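Local coordinates for extracellular solute-binding protein family 1 (Arthrobacter chlorophenolicus, PDB 4R2F) that binds the disaccharide laminaribiose and probably delivers sugars of this kind to a membrane transporter as its extracellular binding component, at residues W47-Y52 with P281-D286; D54-I59 with A70-I75; V249-A254 with N263-D268; A347-V350 with I354-M357. One frame throughout, in Å; residues are numbered along the deposited sequence.

Contact 1 of 4, residues W47-Y52 with P281-D286. With BGC (beta-D-glucopyranose), chain B.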
loop_
_atom_site.group_PDB
_atom_site.type_symbol
_atom_site.label_atom_id
_atom_site.label_comp_id
_atom_site.label_asym_id
_atom_site.label_seq_id
_atom_site.Cartn_x
_atom_site.Cartn_y
_atom_site.Cartn_z
ATOM N N TRP A 47 1.033 7.230 -7.721
ATOM C CA TRP A 47 1.696 6.045 -7.202
ATOM C C TRP A 47 3.126 6.222 -6.694
ATOM O O TRP A 47 3.543 5.559 -5.762
ATOM C CB TRP A 47 1.557 4.876 -8.170
ATOM C CG TRP A 47 0.158 4.353 -8.195
ATOM C CD1 TRP A 47 -0.764 4.527 -9.177
ATOM C CD2 TRP A 47 -0.489 3.602 -7.170
ATOM N NE1 TRP A 47 -1.939 3.923 -8.831
ATOM C CE2 TRP A 47 -1.793 3.342 -7.604
ATOM C CE3 TRP A 47 -0.085 3.115 -5.929
ATOM C CZ2 TRP A 47 -2.695 2.620 -6.844
ATOM C CZ3 TRP A 47 -0.981 2.399 -5.180
ATOM C CH2 TRP A 47 -2.270 2.158 -5.636
ATOM N N ALA A 48 3.902 7.061 -7.359
ATOM C CA ALA A 48 5.274 7.272 -6.943
ATOM C C ALA A 48 5.663 8.746 -7.035
ATOM O O ALA A 48 5.070 9.581 -6.384
ATOM C CB ALA A 48 6.208 6.371 -7.735
ATOM N N THR A 49 6.674 9.051 -7.832
ATOM C CA THR A 49 7.046 10.416 -8.143
ATOM C C THR A 49 6.155 11.000 -9.226
ATOM O O THR A 49 5.479 10.282 -9.946
ATOM C CB THR A 49 8.503 10.524 -8.614
ATOM O OG1 THR A 49 8.638 9.877 -9.880
ATOM C CG2 THR A 49 9.430 9.889 -7.615
ATOM N N PRO A 50 6.233 12.396 -9.345
ATOM C CA PRO A 50 5.432 12.931 -10.454
ATOM C C PRO A 50 5.848 12.322 -11.787
ATOM O O PRO A 50 5.015 12.199 -12.667
ATOM C CB PRO A 50 5.749 14.420 -10.435
ATOM C CG PRO A 50 5.915 14.723 -9.011
ATOM C CD PRO A 50 6.818 13.616 -8.598
ATOM N N ALA A 51 7.117 11.982 -11.954
ATOM C CA ALA A 51 7.539 11.344 -13.201
ATOM C C ALA A 51 6.794 10.014 -13.477
ATOM O O ALA A 51 6.631 9.637 -14.625
ATOM C CB ALA A 51 9.042 11.126 -13.193
ATOM N N TYR A 52 6.343 9.304 -12.441
ATOM C CA TYR A 52 5.478 8.121 -12.662
ATOM C C TYR A 52 4.223 8.531 -13.449
ATOM O O TYR A 52 3.853 7.886 -14.411
ATOM C CB TYR A 52 5.065 7.412 -11.337
ATOM C CG TYR A 52 3.830 6.586 -11.578
ATOM C CD1 TYR A 52 2.557 7.148 -11.448
ATOM C CD2 TYR A 52 3.926 5.311 -12.089
ATOM C CE1 TYR A 52 1.419 6.434 -11.767
ATOM C CE2 TYR A 52 2.802 4.584 -12.386
ATOM C CZ TYR A 52 1.555 5.154 -12.251
ATOM O OH TYR A 52 0.453 4.440 -12.591
ATOM N N PRO A 281 14.979 5.250 -2.106
ATOM C CA PRO A 281 15.989 6.231 -2.569
ATOM C C PRO A 281 15.548 7.022 -3.808
ATOM O O PRO A 281 15.693 8.250 -3.861
ATOM C CB PRO A 281 17.208 5.354 -2.886
ATOM C CG PRO A 281 17.083 4.203 -1.967
ATOM C CD PRO A 281 15.588 3.933 -1.858
ATOM N N GLU A 282 14.948 6.314 -4.751
ATOM C CA GLU A 282 14.510 6.888 -6.013
ATOM C C GLU A 282 13.304 7.799 -5.753
ATOM O O GLU A 282 13.199 8.876 -6.313
ATOM C CB GLU A 282 14.131 5.769 -7.009
ATOM C CG GLU A 282 15.241 4.779 -7.437
ATOM C CD GLU A 282 15.944 3.968 -6.315
ATOM O OE1 GLU A 282 15.341 3.227 -5.467
ATOM O OE2 GLU A 282 17.184 4.044 -6.315
ATOM N N ARG A 283 12.394 7.338 -4.903
ATOM C CA ARG A 283 11.209 8.117 -4.535
ATOM C C ARG A 283 11.573 9.455 -3.906
ATOM O O ARG A 283 10.976 10.456 -4.232
ATOM C CB ARG A 283 10.308 7.346 -3.573
ATOM C CG ARG A 283 9.061 8.116 -3.138
ATOM C CD ARG A 283 8.305 8.673 -4.335
ATOM N NE ARG A 283 7.086 9.375 -3.954
ATOM C CZ ARG A 283 6.932 10.684 -4.047
ATOM N NH1 ARG A 283 7.922 11.443 -4.514
ATOM N NH2 ARG A 283 5.787 11.227 -3.689
ATOM N N VAL A 284 12.568 9.474 -3.024
ATOM C CA VAL A 284 12.905 10.690 -2.310
ATOM C C VAL A 284 14.069 11.492 -2.908
ATOM O O VAL A 284 14.391 12.555 -2.391
ATOM C CB VAL A 284 13.130 10.421 -0.798
ATOM C CG1 VAL A 284 11.992 9.569 -0.236
ATOM C CG2 VAL A 284 14.477 9.769 -0.521
ATOM N N GLY A 285 14.666 11.015 -4.003
ATOM C CA GLY A 285 15.791 11.703 -4.640
ATOM C C GLY A 285 17.086 11.715 -3.839
ATOM O O GLY A 285 17.754 12.737 -3.750
ATOM N N ASP A 286 17.434 10.588 -3.224
ATOM C CA ASP A 286 18.769 10.400 -2.644
ATOM C C ASP A 286 19.219 8.981 -2.892
ATOM O O ASP A 286 18.930 8.065 -2.109
ATOM C CB ASP A 286 18.812 10.683 -1.131
ATOM C CG ASP A 286 20.216 10.522 -0.532
ATOM O OD1 ASP A 286 21.067 9.792 -1.092
ATOM O OD2 ASP A 286 20.474 11.124 0.525
HETATM C C2 BGC B . 1.413 4.186 -1.546
HETATM C C3 BGC B . -0.084 4.240 -1.200
HETATM C C4 BGC B . -0.325 5.376 -0.196
HETATM C C5 BGC B . 0.274 6.703 -0.729
HETATM C C6 BGC B . 0.007 7.903 0.187
HETATM C C1 BGC B . 1.905 5.578 -1.981
HETATM O O1 BGC B . 3.312 5.570 -2.221
HETATM O O2 BGC B . 1.630 3.206 -2.576
HETATM O O3 BGC B . -0.488 2.926 -0.730
HETATM O O4 BGC B . -1.712 5.605 0.083
HETATM O O5 BGC B . 1.651 6.503 -0.903
HETATM O O6 BGC B . 0.467 7.616 1.509
#
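R283 lies against the backbone of A48 and the methyl of T49. Its side chain was modelled in two conformers, so the details of its outer end hold for one of them. In that one, A48 O sits over a face of the guanidinium, toward one border of the group, 3.2 Å from R283 NE. The angle is poor for a hydrogen bond, so any attraction is probably electrostatic. T49 CA lies over a guanidinium face too. T49 CG2 packs on R283 CD at 3.7 Å, and the two side chains run alongside in opposite senses. T49 is also the N-cap of helix 50-61, where its OG1 accepts a weak bond from Y52 N at 3.5 Å. The two-lobed solute-binding fold holds its sugar in a cleft, and this loop reaches that site through W47. BGC O2 meets the W47 ring at its edge, 3.8 Å from W47 CZ3. W47 NE1 is hydrogen-bonded to T98 OG1, and the W47 ring meets those of W77 and W151 in edge-to-face contacts. Behind it, W47 CB rests over a face of the Y52 ring. Y52 OH is hydrogen-bonded to D44. On the far segment, R283 touches T259 and N263 of helix 259-267.

Contact 2 of 4, residues D54-I59 with A70-I75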
loop_
_atom_site.group_PDB
_atom_site.type_symbol
_atom_site.label_atom_id
_atom_site.label_comp_id
_atom_site.label_asym_id
_atom_site.label_seq_id
_atom_site.Cartn_x
_atom_site.Cartn_y
_atom_site.Cartn_z
ATOM N N ASP A 54 3.580 11.205 -15.380
ATOM C CA ASP A 54 3.962 11.577 -16.755
ATOM C C ASP A 54 4.080 10.360 -17.675
ATOM O O ASP A 54 3.533 10.346 -18.777
ATOM C CB ASP A 54 5.309 12.315 -16.787
ATOM C CG ASP A 54 5.270 13.674 -16.103
ATOM O OD1 ASP A 54 4.191 14.280 -16.012
ATOM O OD2 ASP A 54 6.337 14.144 -15.666
ATOM N N ALA A 55 4.789 9.340 -17.208
ATOM C CA ALA A 55 4.976 8.132 -17.990
ATOM C C ALA A 55 3.687 7.357 -18.180
ATOM O O ALA A 55 3.444 6.818 -19.247
ATOM C CB ALA A 55 6.026 7.243 -17.343
ATOM N N ALA A 56 2.863 7.280 -17.143
ATOM C CA ALA A 56 1.631 6.494 -17.222
ATOM C C ALA A 56 0.640 7.225 -18.133
ATOM O O ALA A 56 -0.105 6.592 -18.889
ATOM C CB ALA A 56 1.046 6.293 -15.829
ATOM N N LYS A 57 0.635 8.553 -18.057
ATOM C CA LYS A 57 -0.142 9.378 -18.994
ATOM C C LYS A 57 0.212 9.050 -20.445
ATOM O O LYS A 57 -0.670 8.785 -21.239
ATOM C CB LYS A 57 0.134 10.846 -18.732
ATOM C CG LYS A 57 -0.655 11.813 -19.596
ATOM C CD LYS A 57 -0.394 13.236 -19.120
ATOM C CE LYS A 57 -0.476 14.247 -20.248
ATOM N NZ LYS A 57 -1.901 14.472 -20.588
ATOM N N LYS A 58 1.500 9.047 -20.780
ATOM C CA LYS A 58 1.919 8.760 -22.166
ATOM C C LYS A 58 1.529 7.357 -22.604
ATOM O O LYS A 58 1.062 7.167 -23.725
ATOM C CB LYS A 58 3.418 8.984 -22.373
ATOM C CG LYS A 58 3.742 10.435 -22.696
ATOM C CD LYS A 58 5.227 10.724 -22.579
ATOM C CE LYS A 58 5.505 12.220 -22.551
ATOM N NZ LYS A 58 6.594 12.523 -21.580
ATOM N N ILE A 59 1.671 6.376 -21.718
ATOM C CA ILE A 59 1.213 5.024 -22.039
ATOM C C ILE A 59 -0.281 5.011 -22.366
ATOM O O ILE A 59 -0.697 4.536 -23.424
ATOM C CB ILE A 59 1.556 4.041 -20.914
ATOM C CG1 ILE A 59 3.062 3.844 -20.865
ATOM C CG2 ILE A 59 0.883 2.688 -21.129
ATOM C CD1 ILE A 59 3.533 3.069 -19.657
ATOM N N ALA A 70 -8.140 6.824 -25.067
ATOM C CA ALA A 70 -8.225 6.903 -23.609
ATOM C C ALA A 70 -7.737 8.253 -23.135
ATOM O O ALA A 70 -6.774 8.778 -23.678
ATOM C CB ALA A 70 -7.365 5.821 -22.971
ATOM N N THR A 71 -8.375 8.793 -22.098
ATOM C CA THR A 71 -7.883 10.003 -21.446
ATOM C C THR A 71 -7.335 9.611 -20.074
ATOM O O THR A 71 -7.814 8.665 -19.453
ATOM C CB THR A 71 -8.983 11.079 -21.360
ATOM O OG1 THR A 71 -10.086 10.605 -20.575
ATOM C CG2 THR A 71 -9.493 11.430 -22.758
ATOM N N TYR A 72 -6.326 10.331 -19.614
ATOM C CA TYR A 72 -5.696 10.069 -18.330
ATOM C C TYR A 72 -6.013 11.177 -17.357
ATOM O O TYR A 72 -5.894 12.346 -17.679
ATOM C CB TYR A 72 -4.179 9.979 -18.518
ATOM C CG TYR A 72 -3.356 9.593 -17.297
ATOM C CD1 TYR A 72 -3.069 8.262 -17.026
ATOM C CD2 TYR A 72 -2.808 10.558 -16.466
ATOM C CE1 TYR A 72 -2.291 7.887 -15.943
ATOM C CE2 TYR A 72 -2.029 10.194 -15.373
ATOM C CZ TYR A 72 -1.773 8.849 -15.123
ATOM O OH TYR A 72 -1.006 8.468 -14.055
ATOM N N GLN A 73 -6.387 10.811 -16.147
ATOM C CA GLN A 73 -6.674 11.786 -15.116
ATOM C C GLN A 73 -6.167 11.305 -13.769
ATOM O O GLN A 73 -6.398 10.156 -13.405
ATOM C CB GLN A 73 -8.173 11.959 -15.101
ATOM C CG GLN A 73 -8.748 12.455 -13.809
ATOM C CD GLN A 73 -9.336 13.780 -14.022
ATOM O OE1 GLN A 73 -8.628 14.783 -13.995
ATOM N NE2 GLN A 73 -10.633 13.798 -14.323
ATOM N N ILE A 74 -5.491 12.181 -13.032
ATOM C CA ILE A 74 -4.926 11.853 -11.722
ATOM C C ILE A 74 -5.909 12.195 -10.616
ATOM O O ILE A 74 -6.408 13.302 -10.551
ATOM C CB ILE A 74 -3.636 12.632 -11.424
ATOM C CG1 ILE A 74 -2.563 12.315 -12.463
ATOM C CG2 ILE A 74 -3.122 12.286 -10.035
ATOM C CD1 ILE A 74 -1.410 13.316 -12.449
ATOM N N ILE A 75 -6.171 11.227 -9.753
ATOM C CA ILE A 75 -6.993 11.418 -8.565
ATOM C C ILE A 75 -6.027 11.486 -7.393
ATOM O O ILE A 75 -5.171 10.631 -7.262
ATOM C CB ILE A 75 -7.960 10.224 -8.379
ATOM C CG1 ILE A 75 -8.847 10.064 -9.604
ATOM C CG2 ILE A 75 -8.790 10.407 -7.112
ATOM C CD1 ILE A 75 -9.754 11.258 -9.885
#
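K57 on helix 50-61 and Y72 on strand 70-74 face each other with their CA atoms 5.6 Å apart, the closest such pair across the two segments. They belong to a beta-alpha-beta unit. Strand 40-44 leads into helix 50-61, and strand 70-74 returns parallel to strand 40-44. The contact packs the helix onto the second strand. The CA-CB bond of Y72 points at the helix, and CG is anti to the backbone N (chi1 -175°), which lays the ring flat against the helix backbone at K57. K57 CA stands over the centre of the ring face, 3.6 Å above its plane. K57 CB adds a CH-pi contact, 4.0 Å from the centroid of the Y72 ring and 22° off its normal. The lysine chain then leads away, and K57 NZ forms a salt bridge with E61 on the same helix. Only its first carbons serve the packing. The methyl of A56 approaches the outer part of the ring obliquely, with A56 CB 3.7 Å from Y72 CE1. The phenol hydroxyl is hydrogen-bonded to D44 and to N53, which ties the tyrosine to both the first strand and the helix. With an alanine here, K57 and A56 would probably lose the flat surface they pack on, and D44 and N53 would lose a shared partner. At the ring's outer end, A56 CB lies 3.5 Å from Y72 OH.

Contact 3 of 4, residues V249-A254 with N263-D268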
loop_
_atom_site.group_PDB
_atom_site.type_symbol
_atom_site.label_atom_id
_atom_site.label_comp_id
_atom_site.label_asym_id
_atom_site.label_seq_id
_atom_site.Cartn_x
_atom_site.Cartn_y
_atom_site.Cartn_z
ATOM N N VAL A 249 10.668 8.657 19.827
ATOM C CA VAL A 249 11.241 7.855 18.723
ATOM C C VAL A 249 10.413 8.088 17.459
ATOM O O VAL A 249 10.943 8.218 16.348
ATOM C CB VAL A 249 11.270 6.365 19.110
ATOM C CG1 VAL A 249 11.638 5.473 17.925
ATOM C CG2 VAL A 249 12.236 6.172 20.277
ATOM N N ILE A 250 9.101 8.121 17.645
ATOM C CA ILE A 250 8.224 8.718 16.664
ATOM C C ILE A 250 8.235 10.216 16.932
ATOM O O ILE A 250 8.113 10.656 18.081
ATOM C CB ILE A 250 6.800 8.111 16.740
ATOM C CG1 ILE A 250 6.841 6.663 16.207
ATOM C CG2 ILE A 250 5.811 8.952 15.961
ATOM C CD1 ILE A 250 5.534 5.887 16.324
ATOM N N ASP A 251 8.379 10.972 15.851
ATOM C CA ASP A 251 8.463 12.435 15.858
ATOM C C ASP A 251 7.115 12.942 16.344
ATOM O O ASP A 251 6.062 12.477 15.865
ATOM C CB ASP A 251 8.757 12.889 14.420
ATOM C CG ASP A 251 8.896 14.407 14.242
ATOM O OD1 ASP A 251 8.319 15.236 14.982
ATOM O OD2 ASP A 251 9.575 14.772 13.257
ATOM N N PRO A 252 7.117 13.869 17.322
ATOM C CA PRO A 252 5.835 14.333 17.838
ATOM C C PRO A 252 4.955 15.014 16.782
ATOM O O PRO A 252 3.727 15.053 16.951
ATOM C CB PRO A 252 6.239 15.330 18.945
ATOM C CG PRO A 252 7.599 15.785 18.547
ATOM C CD PRO A 252 8.246 14.548 17.983
ATOM N N ALA A 253 5.547 15.534 15.701
ATOM C CA ALA A 253 4.731 16.104 14.611
ATOM C C ALA A 253 4.395 15.094 13.511
ATOM O O ALA A 253 3.791 15.477 12.527
ATOM C CB ALA A 253 5.419 17.296 13.991
ATOM N N ALA A 254 4.784 13.826 13.661
ATOM C CA ALA A 254 4.496 12.807 12.602
ATOM C C ALA A 254 3.017 12.778 12.168
ATOM O O ALA A 254 2.704 12.535 11.014
ATOM C CB ALA A 254 4.918 11.421 13.059
ATOM N N ASN A 263 8.852 12.178 2.882
ATOM C CA ASN A 263 9.924 12.012 1.910
ATOM C C ASN A 263 11.110 12.955 2.202
ATOM O O ASN A 263 12.255 12.528 2.193
ATOM C CB ASN A 263 9.407 12.238 0.498
ATOM C CG ASN A 263 8.528 11.108 0.001
ATOM O OD1 ASN A 263 8.469 10.031 0.579
ATOM N ND2 ASN A 263 7.850 11.350 -1.088
ATOM N N ALA A 264 10.829 14.223 2.497
ATOM C CA ALA A 264 11.877 15.169 2.845
ATOM C C ALA A 264 12.681 14.736 4.060
ATOM O O ALA A 264 13.892 14.944 4.085
ATOM C CB ALA A 264 11.310 16.576 3.048
ATOM N N GLN A 265 12.041 14.131 5.067
ATOM C CA GLN A 265 12.797 13.646 6.231
ATOM C C GLN A 265 13.820 12.565 5.824
ATOM O O GLN A 265 14.915 12.515 6.354
ATOM C CB GLN A 265 11.894 13.072 7.321
ATOM C CG GLN A 265 11.109 14.091 8.127
ATOM C CD GLN A 265 10.617 13.521 9.449
ATOM O OE1 GLN A 265 10.175 12.362 9.544
ATOM N NE2 GLN A 265 10.725 14.325 10.489
ATOM N N TRP A 266 13.418 11.688 4.916
ATOM C CA TRP A 266 14.306 10.691 4.374
ATOM C C TRP A 266 15.414 11.314 3.521
ATOM O O TRP A 266 16.576 11.015 3.718
ATOM C CB TRP A 266 13.505 9.668 3.570
ATOM C CG TRP A 266 12.882 8.632 4.461
ATOM C CD1 TRP A 266 11.555 8.494 4.779
ATOM C CD2 TRP A 266 13.577 7.596 5.184
ATOM N NE1 TRP A 266 11.388 7.436 5.638
ATOM C CE2 TRP A 266 12.614 6.869 5.903
ATOM C CE3 TRP A 266 14.920 7.213 5.283
ATOM C CZ2 TRP A 266 12.954 5.780 6.726
ATOM C CZ3 TRP A 266 15.250 6.123 6.092
ATOM C CH2 TRP A 266 14.268 5.408 6.778
ATOM N N LYS A 267 15.058 12.210 2.609
ATOM C CA LYS A 267 16.038 12.831 1.728
ATOM C C LYS A 267 17.086 13.636 2.500
ATOM O O LYS A 267 18.259 13.554 2.209
ATOM C CB LYS A 267 15.348 13.744 0.717
ATOM C CG LYS A 267 16.286 14.239 -0.381
ATOM C CD LYS A 267 15.676 15.367 -1.189
ATOM C CE LYS A 267 16.721 15.930 -2.131
ATOM N NZ LYS A 267 16.154 17.050 -2.914
ATOM N N ASP A 268 16.656 14.371 3.517
ATOM C CA ASP A 268 17.523 15.304 4.237
ATOM C C ASP A 268 18.163 14.756 5.516
ATOM O O ASP A 268 18.603 15.523 6.357
ATOM C CB ASP A 268 16.726 16.591 4.519
ATOM C CG ASP A 268 16.155 17.214 3.237
ATOM O OD1 ASP A 268 16.762 17.059 2.161
ATOM O OD2 ASP A 268 15.084 17.836 3.277
#
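Q265 reaches from helix 259-267 to the carboxylate of D251, and the two polar ends meet where the side chains cross. Q265 NE2 donates a hydrogen bond to D251 OD2 over 3.0 Å, with an N-H...O angle of 140°, so the bond is moderately bent. The oxygen is met nearly in line with its C-O bond. It lies close to the plane of the glutamine amide, as suits an amide N-H donor. The carboxylate and amide planes are turned 32° from each other. The glutamine spans the gap because its chain is extended beyond CG. D251 holds CG anti to its own backbone N (chi1 -179°), and its CA-CB bond points at the helix.

The two carboxylate oxygens have different tasks. OD2 has a second partner in the hydroxyl of Y257, which also touches the Q265 side chain. OD1 turns back to its own loop and accepts from the backbone, with A253 N 2.9 Å from D251 OD1. This N-H comes from above the carboxylate plane. A second bond, backbone to backbone, runs from A254 N to D251 O at 2.9 Å. The carboxylate is thus gripped by three donors or hydroxyl partners, which fixes its rotation. With an alanine in place of D251, Q265 NE2, the Y257 hydroxyl and A253 N would probably each lose this partner, and the loop would be freer to shift against the helix. The backbone from D251 to A254 forms a type I beta turn, and the D251 OD1 bond makes an Asx turn, in the loop joining helix 232-246 to helix 259-267.

Contact 4 of 4, residues A347-V350 with I354-M357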
loop_
_atom_site.group_PDB
_atom_site.type_symbol
_atom_site.label_atom_id
_atom_site.label_comp_id
_atom_site.label_asym_id
_atom_site.label_seq_id
_atom_site.Cartn_x
_atom_site.Cartn_y
_atom_site.Cartn_z
ATOM N N ALA A 347 6.667 -0.177 -5.992
ATOM C CA ALA A 347 5.954 -1.421 -5.704
ATOM C C ALA A 347 6.583 -2.572 -6.461
ATOM O O ALA A 347 7.355 -2.357 -7.387
ATOM C CB ALA A 347 4.490 -1.286 -6.086
ATOM N N LEU A 348 6.243 -3.789 -6.049
ATOM C CA LEU A 348 6.682 -4.997 -6.726
ATOM C C LEU A 348 5.816 -5.233 -7.951
ATOM O O LEU A 348 4.650 -4.873 -7.949
ATOM C CB LEU A 348 6.583 -6.193 -5.779
ATOM C CG LEU A 348 7.576 -6.234 -4.623
ATOM C CD1 LEU A 348 7.104 -7.206 -3.568
ATOM C CD2 LEU A 348 8.958 -6.623 -5.086
ATOM N N PRO A 349 6.378 -5.833 -9.009
ATOM C CA PRO A 349 5.542 -6.281 -10.139
ATOM C C PRO A 349 4.756 -7.548 -9.831
ATOM O O PRO A 349 5.038 -8.228 -8.849
ATOM C CB PRO A 349 6.559 -6.552 -11.258
ATOM C CG PRO A 349 7.854 -6.772 -10.566
ATOM C CD PRO A 349 7.817 -6.033 -9.260
ATOM N N VAL A 350 3.751 -7.838 -10.656
ATOM C CA VAL A 350 2.976 -9.079 -10.519
ATOM C C VAL A 350 3.257 -10.049 -11.681
ATOM O O VAL A 350 2.606 -11.100 -11.801
ATOM C CB VAL A 350 1.454 -8.826 -10.435
ATOM C CG1 VAL A 350 1.122 -8.029 -9.173
ATOM C CG2 VAL A 350 0.923 -8.148 -11.698
ATOM N N ILE A 354 8.971 -9.309 -15.396
ATOM C CA ILE A 354 9.400 -8.024 -14.843
ATOM C C ILE A 354 10.289 -8.269 -13.626
ATOM O O ILE A 354 11.295 -7.582 -13.447
ATOM C CB ILE A 354 8.213 -7.114 -14.482
ATOM C CG1 ILE A 354 7.350 -6.879 -15.719
ATOM C CG2 ILE A 354 8.737 -5.787 -13.956
ATOM C CD1 ILE A 354 6.072 -6.089 -15.500
ATOM N N THR A 355 9.948 -9.269 -12.815
ATOM C CA THR A 355 10.783 -9.611 -11.640
ATOM C C THR A 355 12.155 -10.157 -12.017
ATOM O O THR A 355 13.024 -10.258 -11.165
ATOM C CB THR A 355 10.161 -10.691 -10.711
ATOM O OG1 THR A 355 10.116 -11.955 -11.391
ATOM C CG2 THR A 355 8.777 -10.298 -10.213
ATOM N N GLU A 356 12.332 -10.533 -13.277
ATOM C CA GLU A 356 13.617 -11.014 -13.789
ATOM C C GLU A 356 14.353 -9.997 -14.652
ATOM O O GLU A 356 15.422 -10.267 -15.183
ATOM C CB GLU A 356 13.350 -12.267 -14.603
ATOM C CG GLU A 356 12.822 -13.395 -13.728
ATOM C CD GLU A 356 12.454 -14.632 -14.521
ATOM O OE1 GLU A 356 12.269 -14.516 -15.751
ATOM O OE2 GLU A 356 12.351 -15.720 -13.912
ATOM N N MET A 357 13.784 -8.805 -14.762
ATOM C CA MET A 357 14.324 -7.768 -15.612
ATOM C C MET A 357 15.626 -7.304 -14.957
ATOM O O MET A 357 15.697 -7.163 -13.748
ATOM C CB MET A 357 13.267 -6.648 -15.754
ATOM C CG MET A 357 13.680 -5.350 -16.397
ATOM S SD MET A 357 12.329 -4.159 -16.272
ATOM C CE MET A 357 11.115 -5.006 -17.250
#
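P349 presses its ring onto I354 and T355, a few residues further along the same chain. The first segment approaches this point from A347, whose carbonyl oxygen is hydrogen-bonded to the indole NE1 of W340, a residue that also packs against P349 and I354. L348 follows, and its backbone pairs with L153 of strand 145-161. P349 comes next and points its CA-CB bond at the short helix 352-355. P349 CB meets the branch methyl of isoleucine, 3.6 Å from I354 CG2. P349 CG, at the ring's corner, touches both methyls, lying 3.7 Å from T355 CG2. The ring crosses each of the two side chains at a slant. I354 has CG2 anti to the backbone N, which sets this methyl against the proline. T355 OG1 stands between the backbone N and the carbonyl carbon (chi1 67°), which leaves CG2 anti to the carbonyl carbon and facing P349 CG. OG1 itself is hydrogen-bonded to the carbonyl oxygen of K352 within the same turn. The CA-CB bond of V350 points away from the helix.

Within the second segment, M357 N bonds to I354 O at 3.1 Å. M357 is in turn the N-cap of helix 358-361. The touching atoms across the segments are all carbons, so the short helix is packed against strand 348-349 by shape and burial, while the threonine hydroxyl is satisfied inside its own turn.

In the fold
Contact 4 is buried, while contacts 1, 2 and 3 are partly buried. Contacts 1 and 2 share helix 50-61 and touch through Y52 and Y72. Contact 1 uses the helix start and the loop before it, which reaches the sugar through W47; contact 2 uses a later turn against the sheet. Contacts 1 and 3 meet where R283 and V284 pack on N263 and K267. Contacts 2 and 4 reach the same sheet, yet their centres lie about 21 Å apart. The chemistry differs too. Contact 3 rests on a polar bond between a loop and a helix, contact 4 on aliphatic packing, contact 2 on a ring face, and contact 1 on a guanidinium against backbone.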